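PDB 2I5E: hypothetical protein MM_2497 from Methanosarcina mazei, which probably acts as a guanylyltransferase that condenses (2S)-2-phospholactate with GTP in the biosynthesis of coenzyme F420. Local coordinates for residues A[179-184]-A[188-193]; A[25-30]-A[194-199]; A[70-75]-A[80-85]. All blocks are in the same frame, centred on the assembly; numbering follows the deposited sequence.

Interaction 1: residues A[179-184]-A[188-193]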
loop_
_atom_site.group_PDB
_atom_site.type_symbol
_atom_site.label_atom_id
_atom_site.label_comp_id
_atom_site.label_asym_id
_atom_site.label_seq_id
_atom_site.Cartn_x
_atom_site.Cartn_y
_atom_site.Cartn_z
ATOM N N VAL A 179 11.447 -2.854 5.908
ATOM C CA VAL A 179 11.089 -4.114 5.262
ATOM C C VAL A 179 10.592 -3.857 3.836
ATOM O O VAL A 179 11.092 -4.520 2.917
ATOM C CB VAL A 179 10.055 -4.904 6.069
ATOM C CG1 VAL A 179 9.863 -6.328 5.467
ATOM C CG2 VAL A 179 10.627 -5.090 7.494
ATOM N N GLU A 180 9.677 -2.898 3.619
ATOM C CA GLU A 180 9.090 -2.695 2.314
ATOM C C GLU A 180 10.166 -2.135 1.410
ATOM O O GLU A 180 10.182 -2.382 0.257
ATOM C CB GLU A 180 7.916 -1.668 2.329
ATOM C CG GLU A 180 6.756 -1.978 3.265
ATOM C CD GLU A 180 6.059 -3.283 2.863
ATOM O OE1 GLU A 180 6.148 -3.741 1.705
ATOM O OE2 GLU A 180 5.477 -3.933 3.714
ATOM N N LEU A 181 10.982 -1.241 1.934
ATOM C CA LEU A 181 12.080 -0.674 1.164
ATOM C C LEU A 181 13.093 -1.786 0.667
ATOM O O LEU A 181 13.538 -1.786 -0.491
ATOM C CB LEU A 181 12.812 0.354 2.033
ATOM C CG LEU A 181 13.885 1.169 1.291
ATOM C CD1 LEU A 181 13.393 1.697 -0.137
ATOM C CD2 LEU A 181 14.321 2.298 2.201
ATOM N N LEU A 182 13.482 -2.652 1.598
ATOM C CA LEU A 182 14.326 -3.784 1.241
ATOM C C LEU A 182 13.641 -4.710 0.188
ATOM O O LEU A 182 14.245 -5.082 -0.847
ATOM C CB LEU A 182 14.815 -4.517 2.485
ATOM C CG LEU A 182 15.925 -3.815 3.275
ATOM C CD1 LEU A 182 16.389 -4.710 4.502
ATOM C CD2 LEU A 182 17.093 -3.131 2.536
ATOM N N ILE A 183 12.366 -5.039 0.390
ATOM C CA ILE A 183 11.722 -5.880 -0.615
ATOM C C ILE A 183 11.571 -5.199 -1.997
ATOM O O ILE A 183 11.858 -5.833 -2.981
ATOM C CB ILE A 183 10.339 -6.366 -0.173
ATOM C CG1 ILE A 183 10.477 -7.149 1.150
ATOM C CG2 ILE A 183 9.582 -7.000 -1.395
ATOM C CD1 ILE A 183 10.625 -8.580 1.107
ATOM N N HIS A 184 11.093 -3.934 -2.055
ATOM C CA HIS A 184 10.623 -3.338 -3.290
ATOM C C HIS A 184 11.509 -2.268 -3.859
ATOM O O HIS A 184 11.278 -1.824 -4.990
ATOM C CB HIS A 184 9.195 -2.720 -3.117
ATOM C CG HIS A 184 8.135 -3.745 -2.806
ATOM N ND1 HIS A 184 7.614 -3.933 -1.536
ATOM C CD2 HIS A 184 7.591 -4.706 -3.565
ATOM C CE1 HIS A 184 6.767 -4.958 -1.539
ATOM N NE2 HIS A 184 6.694 -5.402 -2.780
ATOM N N ALA A 188 19.879 4.259 -3.545
ATOM C CA ALA A 188 20.868 4.557 -2.526
ATOM C C ALA A 188 20.221 4.366 -1.131
ATOM O O ALA A 188 20.863 3.847 -0.203
ATOM C CB ALA A 188 21.367 5.981 -2.725
ATOM N N ALA A 189 18.937 4.742 -1.000
ATOM C CA ALA A 189 18.348 4.749 0.332
ATOM C C ALA A 189 18.271 3.276 0.728
ATOM O O ALA A 189 18.700 2.868 1.820
ATOM C CB ALA A 189 16.906 5.477 0.265
ATOM N N LYS A 190 17.807 2.446 -0.215
ATOM C CA LYS A 190 17.726 1.004 -0.020
ATOM C C LYS A 190 19.117 0.419 0.274
ATOM O O LYS A 190 19.310 -0.334 1.251
ATOM C CB LYS A 190 17.059 0.352 -1.236
ATOM C CG LYS A 190 16.809 -1.205 -1.066
ATOM C CD LYS A 190 17.846 -2.013 -1.885
ATOM C CE LYS A 190 17.604 -3.541 -1.775
ATOM N NZ LYS A 190 16.185 -4.019 -2.242
ATOM N N ASP A 191 20.122 0.831 -0.490
ATOM C CA ASP A 191 21.520 0.241 -0.242
ATOM C C ASP A 191 21.991 0.601 1.110
ATOM O O ASP A 191 22.710 -0.159 1.702
ATOM C CB ASP A 191 22.550 0.732 -1.285
ATOM C CG ASP A 191 22.100 0.453 -2.670
ATOM O OD1 ASP A 191 21.338 -0.521 -2.798
ATOM O OD2 ASP A 191 22.429 1.189 -3.609
ATOM N N TYR A 192 21.585 1.778 1.598
ATOM C CA TYR A 192 22.037 2.249 2.901
ATOM C C TYR A 192 21.528 1.320 3.986
ATOM O O TYR A 192 22.269 0.843 4.831
ATOM C CB TYR A 192 21.558 3.737 3.122
ATOM C CG TYR A 192 21.956 4.385 4.475
ATOM C CD1 TYR A 192 23.223 4.979 4.646
ATOM C CD2 TYR A 192 21.092 4.373 5.565
ATOM C CE1 TYR A 192 23.658 5.539 5.873
ATOM C CE2 TYR A 192 21.484 4.937 6.814
ATOM C CZ TYR A 192 22.780 5.536 6.946
ATOM O OH TYR A 192 23.170 6.147 8.152
ATOM N N ILE A 193 20.231 1.063 3.949
ATOM C CA ILE A 193 19.559 0.115 4.852
ATOM C C ILE A 193 20.107 -1.278 4.628
ATOM O O ILE A 193 20.401 -1.955 5.559
ATOM C CB ILE A 193 17.990 0.129 4.597
ATOM C CG1 ILE A 193 17.445 1.502 4.915
ATOM C CG2 ILE A 193 17.291 -0.980 5.470
ATOM C CD1 ILE A 193 17.640 1.887 6.381
#
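K190, L182 and L181 carry the contact between 175-184 and 188-194, two consecutive helices joined by a three-residue link and set at a steep angle, much as in an alpha-alpha corner. The segment axes approach to 9.3 Å and their N-to-C directions lie 113° apart, somewhat past perpendicular, so the interface is a compact patch and not a long seam. K190 illustrates how a lysine can serve both as apolar filler and as a donor to carbonyls at a helix end. Its CG is anti to the backbone N, and bends at chi2 (-104°) and chi4 carry the ammonium to the last turn of helix 175-184. There NZ donates to L182 O at 2.6 Å, meeting the carbonyl at a C=O...N angle of 133° and tilted somewhat out of its plane. A second bond, to G185 O in the linker, joins the first, so one charge gathers two carbonyls at a helix C terminus, where it would probably suit the helix dipole. A methionine in place of K190 would probably leave the carbonyls of L182 and G185 without this shared donor. The lysine's stem is also used: K190 CG lies 3.4 Å from L181 O, and K190 CB rests 4.1 Å from L181 CD1. On its other side helix 175-184 faces the second subunit, whose G123 N is hydrogen-bonded to E180 OE2. I193, one turn beyond K190, fills in between the two leucines: its CG1 is 4.2 Å from L181 CD2, whereas its CG2 meets the other branched end more closely, 3.6 Å from L182 CD2.

Interaction 2: residues A[25-30]-A[194-199]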
loop_
_atom_site.group_PDB
_atom_site.type_symbol
_atom_site.label_atom_id
_atom_site.label_comp_id
_atom_site.label_asym_id
_atom_site.label_seq_id
_atom_site.Cartn_x
_atom_site.Cartn_y
_atom_site.Cartn_z
ATOM N N LEU A 25 20.239 8.807 15.704
ATOM C CA LEU A 25 20.244 10.140 15.165
ATOM C C LEU A 25 21.055 10.196 13.918
ATOM O O LEU A 25 20.541 10.460 12.881
ATOM C CB LEU A 25 20.788 11.136 16.156
ATOM C CG LEU A 25 20.682 12.611 15.789
ATOM C CD1 LEU A 25 20.671 13.482 17.019
ATOM C CD2 LEU A 25 21.773 13.085 14.820
ATOM N N GLN A 26 22.339 9.986 14.005
ATOM C CA GLN A 26 23.103 10.208 12.804
ATOM C C GLN A 26 22.552 9.423 11.646
ATOM O O GLN A 26 22.592 9.932 10.499
ATOM C CB GLN A 26 24.577 9.797 12.893
ATOM C CG GLN A 26 25.372 10.162 14.130
ATOM C CD GLN A 26 26.724 9.466 14.077
ATOM O OE1 GLN A 26 27.769 10.124 13.947
ATOM N NE2 GLN A 26 26.707 8.124 14.104
ATOM N N GLU A 27 22.097 8.173 11.899
ATOM C CA GLU A 27 21.623 7.321 10.766
ATOM C C GLU A 27 20.354 7.890 10.129
ATOM O O GLU A 27 20.265 7.987 8.924
ATOM C CB GLU A 27 21.423 5.873 11.186
ATOM C CG GLU A 27 22.734 5.198 11.411
ATOM C CD GLU A 27 22.623 3.923 12.221
ATOM O OE1 GLU A 27 23.519 3.106 11.978
ATOM O OE2 GLU A 27 21.694 3.749 13.097
ATOM N N ARG A 28 19.395 8.257 10.991
ATOM C CA ARG A 28 18.194 8.923 10.577
ATOM C C ARG A 28 18.466 10.082 9.652
ATOM O O ARG A 28 17.878 10.182 8.622
ATOM C CB ARG A 28 17.421 9.357 11.809
ATOM C CG ARG A 28 16.758 8.152 12.445
ATOM C CD ARG A 28 16.535 8.385 13.993
ATOM N NE ARG A 28 15.969 9.731 14.211
ATOM C CZ ARG A 28 15.869 10.381 15.382
ATOM N NH1 ARG A 28 16.328 9.829 16.519
ATOM N NH2 ARG A 28 15.313 11.610 15.396
ATOM N N GLU A 29 19.372 10.987 10.018
ATOM C CA GLU A 29 19.559 12.182 9.245
ATOM C C GLU A 29 20.173 11.783 7.919
ATOM O O GLU A 29 19.809 12.311 6.878
ATOM C CB GLU A 29 20.495 13.161 9.982
ATOM C CG GLU A 29 19.955 13.643 11.284
ATOM C CD GLU A 29 20.576 14.944 11.691
ATOM O OE1 GLU A 29 19.979 15.542 12.570
ATOM O OE2 GLU A 29 21.618 15.376 11.117
ATOM N N GLU A 30 21.122 10.861 7.923
ATOM C CA GLU A 30 21.692 10.418 6.605
ATOM C C GLU A 30 20.676 9.738 5.654
ATOM O O GLU A 30 20.631 10.038 4.485
ATOM C CB GLU A 30 22.890 9.502 6.819
ATOM C CG GLU A 30 24.152 10.164 6.318
ATOM C CD GLU A 30 24.554 9.770 4.915
ATOM O OE1 GLU A 30 23.934 10.260 3.911
ATOM O OE2 GLU A 30 25.566 8.980 4.859
ATOM N N GLU A 194 20.208 -1.710 3.365
ATOM C CA GLU A 194 20.712 -3.100 3.074
ATOM C C GLU A 194 22.110 -3.353 3.657
ATOM O O GLU A 194 22.410 -4.452 4.019
ATOM C CB GLU A 194 20.719 -3.371 1.575
ATOM C CG GLU A 194 20.470 -4.853 1.374
ATOM C CD GLU A 194 20.779 -5.326 0.032
ATOM O OE1 GLU A 194 20.719 -4.467 -0.886
ATOM O OE2 GLU A 194 21.099 -6.550 -0.110
ATOM N N SER A 195 22.902 -2.276 3.822
ATOM C CA SER A 195 24.227 -2.309 4.422
ATOM C C SER A 195 24.192 -2.474 5.919
ATOM O O SER A 195 25.214 -2.737 6.521
ATOM C CB SER A 195 25.030 -1.033 3.979
ATOM O OG SER A 195 24.675 0.125 4.735
ATOM N N LYS A 196 23.029 -2.331 6.541
ATOM C CA LYS A 196 22.922 -2.413 7.959
ATOM C C LYS A 196 22.004 -3.517 8.396
ATOM O O LYS A 196 22.126 -3.917 9.510
ATOM C CB LYS A 196 22.448 -1.057 8.583
ATOM C CG LYS A 196 23.405 0.176 8.230
ATOM C CD LYS A 196 22.763 1.560 8.660
ATOM C CE LYS A 196 23.796 2.666 8.544
ATOM N NZ LYS A 196 24.559 2.778 9.852
ATOM N N PHE A 197 21.052 -3.963 7.558
ATOM C CA PHE A 197 20.101 -5.029 7.941
ATOM C C PHE A 197 19.891 -6.045 6.832
ATOM O O PHE A 197 20.149 -5.786 5.657
ATOM C CB PHE A 197 18.726 -4.435 8.274
ATOM C CG PHE A 197 18.761 -3.338 9.279
ATOM C CD1 PHE A 197 18.532 -3.635 10.627
ATOM C CD2 PHE A 197 18.949 -2.003 8.873
ATOM C CE1 PHE A 197 18.536 -2.639 11.604
ATOM C CE2 PHE A 197 18.951 -0.973 9.821
ATOM C CZ PHE A 197 18.787 -1.280 11.200
ATOM N N ARG A 198 19.322 -7.171 7.204
ATOM C CA ARG A 198 18.836 -8.182 6.324
ATOM C C ARG A 198 17.413 -8.497 6.690
ATOM O O ARG A 198 16.975 -8.238 7.813
ATOM C CB ARG A 198 19.693 -9.478 6.524
ATOM C CG ARG A 198 20.311 -9.512 7.868
ATOM C CD ARG A 198 21.310 -10.638 8.058
ATOM N NE ARG A 198 20.454 -11.718 8.274
ATOM C CZ ARG A 198 20.335 -12.460 9.367
ATOM N NH1 ARG A 198 21.110 -12.334 10.427
ATOM N NH2 ARG A 198 19.400 -13.400 9.306
ATOM N N LEU A 199 16.678 -9.117 5.763
ATOM C CA LEU A 199 15.375 -9.756 6.063
ATOM C C LEU A 199 15.504 -11.190 6.636
ATOM O O LEU A 199 16.274 -11.989 6.191
ATOM C CB LEU A 199 14.518 -9.775 4.784
ATOM C CG LEU A 199 14.370 -8.344 4.218
ATOM C CD1 LEU A 199 13.673 -8.265 2.858
ATOM C CD2 LEU A 199 13.640 -7.376 5.251
#
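A surface salt bridge between E27 and K196 joins the first turn of helix 25-45 to the short connection that leads from helix 188-194 into strand 197-201. It is the one residue pair in touch across the two segments, which bury just 88 Å² between them, and it shows how two charged ends can link parts of a chain far apart in sequence. The side chains reach out from opposite directions. E27 is extended beyond CG, while the last torsion of K196 (chi4 -89°) turns the ammonium aside, toward E27 OE1. NZ donates to that oxygen; the modelled separation of 2.4 Å between K196 NZ and E27 OE1 is very short, so its exact value is doubtful though the pairing is not. Behind the charges the stems barely meet, with K196 CE 4.0 Å from E27 CG. The other carboxylate oxygen, E27 OE2, accepts from S24 N just ahead of the helix, which matches the side-chain half of a capping box. Y192 of helix 188-194 also packs on E27, and K196 is held through its backbone to L211. With one oxygen given to a backbone amide at the helix start and the other to a lysine, the carboxylate has its rotation largely fixed, and both neighbours would probably stabilise its negative charge.

Interaction 3: residues A[70-75]-A[80-85]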
loop_
_atom_site.group_PDB
_atom_site.type_symbol
_atom_site.label_atom_id
_atom_site.label_comp_id
_atom_site.label_asym_id
_atom_site.label_seq_id
_atom_site.Cartn_x
_atom_site.Cartn_y
_atom_site.Cartn_z
ATOM N N LEU A 70 13.927 26.862 -0.256
ATOM C CA LEU A 70 13.047 27.929 0.174
ATOM C C LEU A 70 12.919 27.755 1.667
ATOM O O LEU A 70 12.573 26.674 2.138
ATOM C CB LEU A 70 11.676 27.753 -0.472
ATOM C CG LEU A 70 11.260 28.384 -1.791
ATOM C CD1 LEU A 70 11.929 27.688 -2.847
ATOM C CD2 LEU A 70 9.813 28.140 -1.865
ATOM N N LEU A 71 13.154 28.800 2.420
ATOM C CA LEU A 71 13.184 28.683 3.853
ATOM C C LEU A 71 11.975 29.296 4.499
ATOM O O LEU A 71 11.596 30.381 4.197
ATOM C CB LEU A 71 14.433 29.319 4.430
ATOM C CG LEU A 71 15.811 28.910 3.935
ATOM C CD1 LEU A 71 16.829 29.771 4.523
ATOM C CD2 LEU A 71 16.096 27.508 4.237
ATOM N N ASP A 72 11.380 28.566 5.408
ATOM C CA ASP A 72 10.237 29.030 6.079
ATOM C C ASP A 72 10.224 28.328 7.402
ATOM O O ASP A 72 9.983 27.136 7.504
ATOM C CB ASP A 72 8.972 28.738 5.244
ATOM C CG ASP A 72 7.728 29.383 5.837
ATOM O OD1 ASP A 72 7.728 29.691 7.041
ATOM O OD2 ASP A 72 6.760 29.620 5.102
ATOM N N GLU A 73 10.504 29.075 8.442
ATOM C CA GLU A 73 10.452 28.537 9.790
ATOM C C GLU A 73 9.040 28.236 10.334
ATOM O O GLU A 73 8.957 27.693 11.394
ATOM C CB GLU A 73 11.146 29.489 10.723
ATOM C CG GLU A 73 12.424 30.099 10.085
ATOM C CD GLU A 73 12.999 31.185 10.989
ATOM O OE1 GLU A 73 13.264 32.302 10.453
ATOM O OE2 GLU A 73 13.130 30.909 12.225
ATOM N N LYS A 74 7.949 28.574 9.656
ATOM C CA LYS A 74 6.598 28.239 10.250
ATOM C C LYS A 74 6.271 26.732 10.180
ATOM O O LYS A 74 6.930 25.993 9.431
ATOM C CB LYS A 74 5.428 29.007 9.608
ATOM C CG LYS A 74 5.714 30.295 8.849
ATOM C CD LYS A 74 5.333 31.598 9.619
ATOM C CE LYS A 74 5.999 31.660 11.034
ATOM N NZ LYS A 74 5.360 32.715 11.895
ATOM N N ASP A 75 5.247 26.311 10.945
ATOM C CA ASP A 75 4.693 24.927 11.018
ATOM C C ASP A 75 4.316 24.498 9.611
ATOM O O ASP A 75 3.948 25.345 8.839
ATOM C CB ASP A 75 3.416 24.869 11.985
ATOM C CG ASP A 75 2.022 24.465 11.232
ATOM O OD1 ASP A 75 1.631 23.208 11.136
ATOM O OD2 ASP A 75 1.302 25.389 10.756
ATOM N N LEU A 80 3.175 25.504 3.971
ATOM C CA LEU A 80 2.603 25.033 2.696
ATOM C C LEU A 80 1.470 25.869 2.239
ATOM O O LEU A 80 1.246 26.041 0.999
ATOM C CB LEU A 80 2.188 23.532 2.719
ATOM C CG LEU A 80 3.373 22.522 2.765
ATOM C CD1 LEU A 80 2.741 21.141 3.029
ATOM C CD2 LEU A 80 4.199 22.458 1.475
ATOM N N ASN A 81 0.710 26.364 3.201
ATOM C CA ASN A 81 -0.482 27.127 2.825
ATOM C C ASN A 81 -0.113 28.546 2.298
ATOM O O ASN A 81 -0.725 29.009 1.319
ATOM C CB ASN A 81 -1.463 27.167 3.959
ATOM C CG ASN A 81 -2.418 25.998 3.919
ATOM O OD1 ASN A 81 -2.879 25.590 2.863
ATOM N ND2 ASN A 81 -2.731 25.436 5.104
ATOM N N ARG A 82 0.948 29.164 2.868
ATOM C CA ARG A 82 1.605 30.349 2.250
ATOM C C ARG A 82 2.149 30.122 0.795
ATOM O O ARG A 82 1.818 30.836 -0.132
ATOM C CB ARG A 82 2.682 30.882 3.207
ATOM C CG ARG A 82 3.161 32.349 2.955
ATOM C CD ARG A 82 4.116 32.798 4.093
ATOM N NE ARG A 82 5.518 32.782 3.683
ATOM C CZ ARG A 82 6.468 33.582 4.196
ATOM N NH1 ARG A 82 6.154 34.463 5.162
ATOM N NH2 ARG A 82 7.743 33.495 3.765
ATOM N N TYR A 83 2.891 29.028 0.578
ATOM C CA TYR A 83 3.351 28.637 -0.735
ATOM C C TYR A 83 2.164 28.469 -1.704
ATOM O O TYR A 83 2.174 28.973 -2.834
ATOM C CB TYR A 83 4.119 27.335 -0.564
ATOM C CG TYR A 83 4.783 26.817 -1.822
ATOM C CD1 TYR A 83 6.115 27.075 -2.067
ATOM C CD2 TYR A 83 4.049 26.125 -2.787
ATOM C CE1 TYR A 83 6.699 26.581 -3.207
ATOM C CE2 TYR A 83 4.652 25.644 -3.933
ATOM C CZ TYR A 83 5.980 25.865 -4.093
ATOM O OH TYR A 83 6.578 25.373 -5.212
ATOM N N LEU A 84 1.130 27.766 -1.286
ATOM C CA LEU A 84 -0.035 27.651 -2.104
ATOM C C LEU A 84 -0.617 29.035 -2.512
ATOM O O LEU A 84 -0.901 29.220 -3.675
ATOM C CB LEU A 84 -1.109 26.789 -1.414
ATOM C CG LEU A 84 -0.986 25.239 -1.530
ATOM C CD1 LEU A 84 -2.310 24.653 -1.009
ATOM C CD2 LEU A 84 -0.783 24.813 -2.957
ATOM N N LYS A 85 -0.783 29.965 -1.563
ATOM C CA LYS A 85 -1.282 31.346 -1.830
ATOM C C LYS A 85 -0.498 32.136 -2.911
ATOM O O LYS A 85 -1.067 32.966 -3.616
ATOM C CB LYS A 85 -1.300 32.181 -0.540
ATOM C CG LYS A 85 -2.354 31.744 0.491
ATOM C CD LYS A 85 -2.357 32.637 1.794
ATOM C CE LYS A 85 -2.465 31.743 3.087
ATOM N NZ LYS A 85 -3.879 31.254 3.317
#
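D72 and R82 form a salt bridge of an unusual kind: the carboxylate oxygen sits over a face of the guanidinium group instead of lying at its N-H edge. D72 OD2 is 3.7 Å from R82 NE, a long separation, and no N-H points at it, with the two planes turned 45° apart. The attraction is therefore one of charge alone, a useful reminder that oppositely charged groups need not share a hydrogen bond. The setting is the beginning of a beta-alpha-beta crossover in the mixed sheet of this GT-A-like alpha/beta fold: edge strand 68-71 runs through a short loop into helix 76-86, which leads on to the parallel strand 91-94. D72 stands just past the strand, its CG anti to the backbone N (chi1 -172°), and R82 bends at chi3 (103°), which turns one face of its guanidinium to D72 OD2. The loop between them is shaped by aspartates. D72 OD1 accepts from K74 N in an Asx turn, although the position of that oxygen is less sure, and D75, at the N-cap, receives E78 N at OD2. Backbone carbonyls of D72 and K74 also bind a Tris molecule, probably from the crystallisation liquor. Beside the charged pair is an apolar one. Y83 lies against strands 5-9 and 91-94, and its OH is hydrogen-bonded to D52 OD2; L70 crosses it at about a right angle. One methyl of the leucine does the touching, coming in the plane of the ring at its edge: L70 CD2 lies 3.7 Å from Y83 CE1 and 3.9 Å from Y83 CD1.

Overall arrangement
Followed from the N terminus, the chain opens interaction 2 at helix 25-45 and does not close it until residues 194-199, so that contact spans the other two. Within this wide loop interaction 3 comes first, a local closure from edge strand 68-71 to helix 76-86. Interaction 1 follows in series, folding helix 188-194 back against helix 175-184; none of the loops cross. Interactions 1 and 2 are neighbours, their centres 9 Å apart, and together bring the C-terminal helices and two-stranded sheet to the start of helix 25-45. The centre of interaction 3, at the far edge of the main sheet, is about 31 Å from that of interaction 1 and about 30 Å from that of interaction 2.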